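Local atomic coordinates of iron Super-Oxide Dismutase (PDB entry 2AWP), a protein that catalyses the dismutation of superoxide radicals to hydrogen peroxide and molecular oxygen, most likely with an iron ion as its cofactor. Residues L8-A11 / L12-S16; P17-E21 / E22-F26. All coordinates share one frame; numbering follows the deposited sequence.

Contact 1: residues L8-A11 / L12-S16; sequences LKYA and LNALS
Leu8 and Leu12 meet methyl to methyl: CD1 of Leu8 lies 4.0 Å from CD1 of Leu12, the two branches crossing at a slant. Both lean on helix 21-43, Leu8 on Tyr28 and Leu12 on Leu24. Tyr10 carries most of the side-chain packing. With chi1 at 41°, its CG stands between the backbone N and the carbonyl carbon, and the ring is brought back alongside the residues that follow. CD2 of Leu15 sits over one face, 4.1 Å from the centroid of the Tyr10 ring and displaced toward its rim, a CH-pi contact only 18° off the normal. The second branch of the same leucine reaches the phenol end, CD1 of Leu15 lying 3.7 Å from OH of Tyr10. That hydroxyl is hydrogen-bonded to the carbonyl of Trp78, which ties the far end of the ring to helix 62-79. At the root of the side chain, CB of Tyr10 packs against CB of Ala14 at 3.7 Å. Ala11 contributes mainly through its backbone. Its O accepts from N of Ala14 at 2.9 Å; the donor stands well above the carbonyl plane, 64° out of it. CB of Ala11 also lies against OD1 of Asn13, at 3.5 Å. Residues Ala11 to Ala14 thus form a type I beta turn, followed at once by a second from Asn13 to Ser16, and together they bend the N-terminal loop of the alpha-hairpin domain toward its first long helix.

Contact 2: residues P17-E21 / E22-F26; sequences PHISE and ETLNF
Ser20 and Thr23 meet at the start of the helix, where OG of Ser20 accepts from N of Thr23 at 3.0 Å with a nearly straight N-H...O angle of 165°. This is an N-cap bond: Ser20 holds OG between its own backbone N and carbonyl carbon (chi1 70°), which aims the hydroxyl at an amide that the first helical turn cannot satisfy. The main chain takes over from there, O of Ser20 receiving N of Leu24 at 3.0 Å and O of Glu21 receiving N of Asn25 at 2.7 Å. Beside the cap, Ile19 supplies an apolar contact. Its CG2, anti to the backbone N, touches two residues of the helix, 3.3 Å from CG2 of Thr23 and 3.4 Å from CD1 of Leu24. Both spacings are tighter than ordinary methyl packing, and Ile19 crosses each partner at about a right angle. Further out, Asp167 fixes both hydroxyls, one carboxylate oxygen bonding to OG of Ser20 and the other to OG1 of Thr23, so that a single acidic side chain braces the cap and the first turn. Glu22, its chain extended, reaches across the subunit boundary to a salt bridge with Arg169 of the second subunit, while Thr23 lies near His27, a probable iron ligand one turn further along. The N-terminus of helix 21-43 is thereby set against helix 165-168, and helix 62-79 packs Trp78 on Leu24 and Tyr77 on Ile19, in the loop just before the helix, which Tyr175 of helix 172-179 also borders.

Overall arrangement
The two contacts follow one another along the chain, their centres about 8 Å apart; contact 1 lies in the loop before helix 21-43 and contact 2 spans its start. Contact 1 is a surface contact built on beta turns and apolar packing around an aromatic ring; contact 2 is partly buried and depends on capping and helical hydrogen bonds, with a small, tight apolar contact from Ile19. They touch at Leu24, among other places, whose CD2 lies 3.8 Å from CD1 of Leu15 of contact 1. Both also reach helix 62-79, through Trp78. Their outer partners differ: the second subunit touches contact 2 but neither segment of contact 1, and helix 165-168 borders the cap.

Contact 1: residues L8-A11 / L12-S16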
ATOM      1  N   LEU A   8      21.129  -4.139  -9.915  1.00 15.66           N
ATOM      2  CA  LEU A   8      20.724  -3.053 -10.813  1.00 15.40           C
ATOM      3  C   LEU A   8      21.704  -2.943 -11.977  1.00 15.68           C
ATOM      4  O   LEU A   8      22.912  -3.128 -11.805  1.00 14.84           O
ATOM      5  CB  LEU A   8      20.691  -1.716 -10.070  1.00 14.74           C
ATOM      6  CG  LEU A   8      19.754  -1.478  -8.874  1.00 15.66           C
ATOM      7  CD1 LEU A   8      19.966  -0.094  -8.346  1.00 13.04           C
ATOM      8  CD2 LEU A   8      18.265  -1.655  -9.204  1.00 12.81           C
ATOM      9  N   LYS A   9      21.186  -2.574 -13.148  1.00 15.07           N
ATOM     10  CA  LYS A   9      22.008  -2.460 -14.341  1.00 15.03           C
ATOM     11  C   LYS A   9      22.632  -1.076 -14.512  1.00 15.01           C
ATOM     12  O   LYS A   9      23.150  -0.740 -15.587  1.00 15.83           O
ATOM     13  CB  LYS A   9      21.157  -2.856 -15.557  1.00 14.42           C
ATOM     14  CG  LYS A   9      20.781  -4.363 -15.495  1.00 15.95           C
ATOM     15  CD  LYS A   9      19.825  -4.763 -16.605  1.00 19.02           C
ATOM     16  CE  LYS A   9      19.838  -6.280 -16.752  1.00 21.74           C
ATOM     17  NZ  LYS A   9      19.224  -6.921 -15.571  1.00 26.03           N
ATOM     18  N   TYR A  10      22.537  -0.277 -13.456  1.00 14.00           N
ATOM     19  CA  TYR A  10      22.929   1.117 -13.446  1.00 13.98           C
ATOM     20  C   TYR A  10      23.169   1.552 -11.996  1.00 14.43           C
ATOM     21  O   TYR A  10      22.799   0.855 -11.024  1.00 13.61           O
ATOM     22  CB  TYR A  10      21.843   2.024 -14.094  1.00 13.31           C
ATOM     23  CG  TYR A  10      20.408   1.670 -13.721  1.00 12.40           C
ATOM     24  CD1 TYR A  10      19.888   1.972 -12.443  1.00 13.39           C
ATOM     25  CD2 TYR A  10      19.578   1.008 -14.628  1.00 11.55           C
ATOM     26  CE1 TYR A  10      18.579   1.628 -12.087  1.00 12.76           C
ATOM     27  CE2 TYR A  10      18.270   0.657 -14.285  1.00 12.34           C
ATOM     28  CZ  TYR A  10      17.773   0.986 -13.012  1.00 11.50           C
ATOM     29  OH  TYR A  10      16.495   0.659 -12.665  1.00 10.94           O
ATOM     30  N   ALA A  11      23.776   2.722 -11.864  1.00 14.56           N
ATOM     31  CA  ALA A  11      24.101   3.294 -10.569  1.00 14.63           C
ATOM     32  C   ALA A  11      22.834   3.746  -9.817  1.00 15.21           C
ATOM     33  O   ALA A  11      21.773   4.012 -10.421  1.00 15.37           O
ATOM     34  CB  ALA A  11      25.083   4.467 -10.744  1.00 14.67           C
ATOM     35  N   LEU A  12      22.976   3.829  -8.498  1.00 13.82           N
ATOM     36  CA  LEU A  12      21.900   4.160  -7.587  1.00 13.96           C
ATOM     37  C   LEU A  12      21.336   5.544  -7.859  1.00 13.07           C
ATOM     38  O   LEU A  12      20.180   5.801  -7.579  1.00 12.49           O
ATOM     39  CB  LEU A  12      22.434   4.071  -6.144  1.00 14.11           C
ATOM     40  CG  LEU A  12      21.522   3.610  -5.031  1.00 13.23           C
ATOM     41  CD1 LEU A  12      21.088   2.169  -5.249  1.00 11.34           C
ATOM     42  CD2 LEU A  12      22.272   3.751  -3.729  1.00 11.85           C
ATOM     43  N   ASN A  13      22.161   6.431  -8.415  1.00 12.31           N
ATOM     44  CA  ASN A  13      21.735   7.783  -8.758  1.00 13.09           C
ATOM     45  C   ASN A  13      21.368   7.920 -10.252  1.00 12.18           C
ATOM     46  O   ASN A  13      21.152   9.021 -10.714  1.00 13.59           O
ATOM     47  CB  ASN A  13      22.834   8.821  -8.404  1.00 12.50           C
ATOM     48  CG  ASN A  13      24.056   8.674  -9.274  1.00 15.15           C
ATOM     49  OD1 ASN A  13      24.150   7.730 -10.043  1.00 14.66           O
ATOM     50  ND2 ASN A  13      25.019   9.570  -9.123  1.00 16.98           N
ATOM     51  N   ALA A  14      21.338   6.823 -11.006  1.00 12.30           N
ATOM     52  CA  ALA A  14      21.226   6.905 -12.472  1.00 11.82           C
ATOM     53  C   ALA A  14      19.843   7.336 -12.932  1.00 12.03           C
ATOM     54  O   ALA A  14      19.677   7.759 -14.089  1.00 12.25           O
ATOM     55  CB  ALA A  14      21.613   5.559 -13.142  1.00 11.24           C
ATOM     56  N   LEU A  15      18.845   7.234 -12.045  1.00 12.10           N
ATOM     57  CA  LEU A  15      17.475   7.610 -12.412  1.00 12.48           C
ATOM     58  C   LEU A  15      17.109   9.003 -11.915  1.00 12.23           C
ATOM     59  O   LEU A  15      15.996   9.450 -12.079  1.00 12.29           O
ATOM     60  CB  LEU A  15      16.436   6.563 -11.965  1.00 11.66           C
ATOM     61  CG  LEU A  15      16.820   5.103 -12.244  1.00 12.61           C
ATOM     62  CD1 LEU A  15      15.743   4.129 -11.706  1.00  7.69           C
ATOM     63  CD2 LEU A  15      17.061   4.842 -13.734  1.00 10.23           C
ATOM     64  N   SER A  16      18.081   9.708 -11.357  1.00 13.40           N
ATOM     65  CA  SER A  16      17.852  11.021 -10.780  1.00 14.16           C
ATOM     66  C   SER A  16      17.726  12.039 -11.942  1.00 14.41           C
ATOM     67  O   SER A  16      18.273  11.804 -13.003  1.00 15.03           O
ATOM     68  CB  SER A  16      19.034  11.352  -9.865  1.00 15.08           C
ATOM     69  OG  SER A  16      18.788  12.560  -9.172  1.00 20.44           O
TER

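Contact 2: residues P17-E21 / E22-F26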
ATOM      1  N   PRO A  17      16.959  13.135 -11.766  1.00 14.19           N
ATOM      2  CA  PRO A  17      16.147  13.469 -10.583  1.00 13.95           C
ATOM      3  C   PRO A  17      14.716  12.864 -10.599  1.00 14.17           C
ATOM      4  O   PRO A  17      13.886  13.198  -9.722  1.00 13.70           O
ATOM      5  CB  PRO A  17      16.092  14.991 -10.658  1.00 13.35           C
ATOM      6  CG  PRO A  17      15.910  15.201 -12.183  1.00 14.63           C
ATOM      7  CD  PRO A  17      16.843  14.181 -12.807  1.00 14.27           C
ATOM      8  N   HIS A  18      14.426  12.012 -11.589  1.00 13.17           N
ATOM      9  CA  HIS A  18      13.083  11.424 -11.762  1.00 12.02           C
ATOM     10  C   HIS A  18      12.669  10.556 -10.579  1.00 12.04           C
ATOM     11  O   HIS A  18      11.546  10.664 -10.072  1.00 12.27           O
ATOM     12  CB  HIS A  18      13.023  10.685 -13.102  1.00 11.24           C
ATOM     13  CG  HIS A  18      13.592  11.494 -14.228  1.00 11.55           C
ATOM     14  ND1 HIS A  18      13.094  12.735 -14.560  1.00 13.33           N
ATOM     15  CD2 HIS A  18      14.677  11.299 -15.021  1.00  9.34           C
ATOM     16  CE1 HIS A  18      13.816  13.253 -15.542  1.00 12.22           C
ATOM     17  NE2 HIS A  18      14.783  12.402 -15.838  1.00 14.01           N
ATOM     18  N   ILE A  19      13.580   9.678 -10.177  1.00 11.69           N
ATOM     19  CA  ILE A  19      13.530   8.969  -8.936  1.00 11.10           C
ATOM     20  C   ILE A  19      14.927   9.158  -8.339  1.00 11.72           C
ATOM     21  O   ILE A  19      15.941   8.836  -8.978  1.00 10.95           O
ATOM     22  CB  ILE A  19      13.235   7.472  -9.145  1.00 12.00           C
ATOM     23  CG1 ILE A  19      11.885   7.259  -9.878  1.00 10.92           C
ATOM     24  CG2 ILE A  19      13.230   6.729  -7.790  1.00  9.55           C
ATOM     25  CD1 ILE A  19      11.698   5.821 -10.376  1.00 11.26           C
ATOM     26  N   SER A  20      14.964   9.661  -7.110  1.00 11.73           N
ATOM     27  CA  SER A  20      16.203  10.006  -6.430  1.00 10.68           C
ATOM     28  C   SER A  20      17.089   8.828  -6.046  1.00 10.69           C
ATOM     29  O   SER A  20      16.637   7.694  -5.924  1.00  9.86           O
ATOM     30  CB  SER A  20      15.879  10.831  -5.174  1.00 10.52           C
ATOM     31  OG  SER A  20      15.247  10.055  -4.168  1.00  9.45           O
ATOM     32  N   GLU A  21      18.372   9.112  -5.849  1.00 10.36           N
ATOM     33  CA  GLU A  21      19.272   8.145  -5.265  1.00 11.29           C
ATOM     34  C   GLU A  21      18.766   7.639  -3.890  1.00 10.15           C
ATOM     35  O   GLU A  21      18.818   6.445  -3.605  1.00  9.55           O
ATOM     36  CB  GLU A  21      20.698   8.742  -5.148  1.00 10.99           C
ATOM     37  CG  GLU A  21      21.735   7.687  -4.759  1.00 13.20           C
ATOM     38  CD  GLU A  21      23.133   8.290  -4.609  1.00 14.75           C
ATOM     39  OE1 GLU A  21      23.334   9.453  -5.017  1.00 18.90           O
ATOM     40  OE2 GLU A  21      24.012   7.598  -4.080  1.00 21.51           O
ATOM     41  N   GLU A  22      18.278   8.534  -3.050  1.00 10.49           N
ATOM     42  CA  GLU A  22      17.689   8.110  -1.771  1.00 10.28           C
ATOM     43  C   GLU A  22      16.584   7.070  -1.955  1.00  9.69           C
ATOM     44  O   GLU A  22      16.562   6.051  -1.258  1.00  8.99           O
ATOM     45  CB  GLU A  22      17.141   9.294  -0.979  1.00 11.12           C
ATOM     46  CG  GLU A  22      16.597   8.870   0.390  1.00 10.20           C
ATOM     47  CD  GLU A  22      16.064  10.016   1.257  1.00 11.82           C
ATOM     48  OE1 GLU A  22      16.179  11.209   0.859  1.00 13.79           O
ATOM     49  OE2 GLU A  22      15.501   9.697   2.338  1.00 12.99           O
ATOM     50  N   THR A  23      15.665   7.336  -2.880  1.00  9.57           N
ATOM     51  CA  THR A  23      14.600   6.358  -3.226  1.00  8.80           C
ATOM     52  C   THR A  23      15.181   5.014  -3.656  1.00  9.07           C
ATOM     53  O   THR A  23      14.832   3.995  -3.075  1.00  9.77           O
ATOM     54  CB  THR A  23      13.558   6.906  -4.242  1.00  7.30           C
ATOM     55  OG1 THR A  23      12.782   7.938  -3.611  1.00  8.00           O
ATOM     56  CG2 THR A  23      12.568   5.804  -4.689  1.00  6.64           C
ATOM     57  N   LEU A  24      16.093   5.011  -4.634  1.00  9.46           N
ATOM     58  CA  LEU A  24      16.747   3.766  -5.035  1.00  9.03           C
ATOM     59  C   LEU A  24      17.406   3.102  -3.843  1.00  8.75           C
ATOM     60  O   LEU A  24      17.290   1.897  -3.692  1.00  8.35           O
ATOM     61  CB  LEU A  24      17.736   3.971  -6.204  1.00  9.57           C
ATOM     62  CG  LEU A  24      17.090   3.630  -7.565  1.00 11.58           C
ATOM     63  CD1 LEU A  24      15.866   4.530  -7.794  1.00 13.64           C
ATOM     64  CD2 LEU A  24      18.074   3.763  -8.702  1.00  7.34           C
ATOM     65  N   ASN A  25      18.064   3.879  -2.984  1.00  8.28           N
ATOM     66  CA  ASN A  25      18.677   3.303  -1.767  1.00  8.65           C
ATOM     67  C   ASN A  25      17.664   2.523  -0.901  1.00  8.84           C
ATOM     68  O   ASN A  25      17.850   1.329  -0.642  1.00  9.73           O
ATOM     69  CB  ASN A  25      19.457   4.356  -0.941  1.00  7.83           C
ATOM     70  CG  ASN A  25      20.457   3.717   0.035  1.00  9.91           C
ATOM     71  OD1 ASN A  25      20.880   2.562  -0.154  1.00 11.21           O
ATOM     72  ND2 ASN A  25      20.841   4.462   1.079  1.00  8.94           N
ATOM     73  N   PHE A  26      16.583   3.165  -0.494  1.00  8.45           N
ATOM     74  CA  PHE A  26      15.556   2.461   0.299  1.00  9.56           C
ATOM     75  C   PHE A  26      14.827   1.343  -0.481  1.00  9.13           C
ATOM     76  O   PHE A  26      14.661   0.221   0.009  1.00 10.01           O
ATOM     77  CB  PHE A  26      14.557   3.465   0.928  1.00  8.96           C
ATOM     78  CG  PHE A  26      15.128   4.268   2.068  1.00  8.58           C
ATOM     79  CD1 PHE A  26      15.148   3.753   3.353  1.00  8.54           C
ATOM     80  CD2 PHE A  26      15.692   5.529   1.845  1.00 11.39           C
ATOM     81  CE1 PHE A  26      15.712   4.482   4.427  1.00 10.38           C
ATOM     82  CE2 PHE A  26      16.269   6.282   2.910  1.00 11.40           C
ATOM     83  CZ  PHE A  26      16.271   5.755   4.212  1.00  9.40           C
TER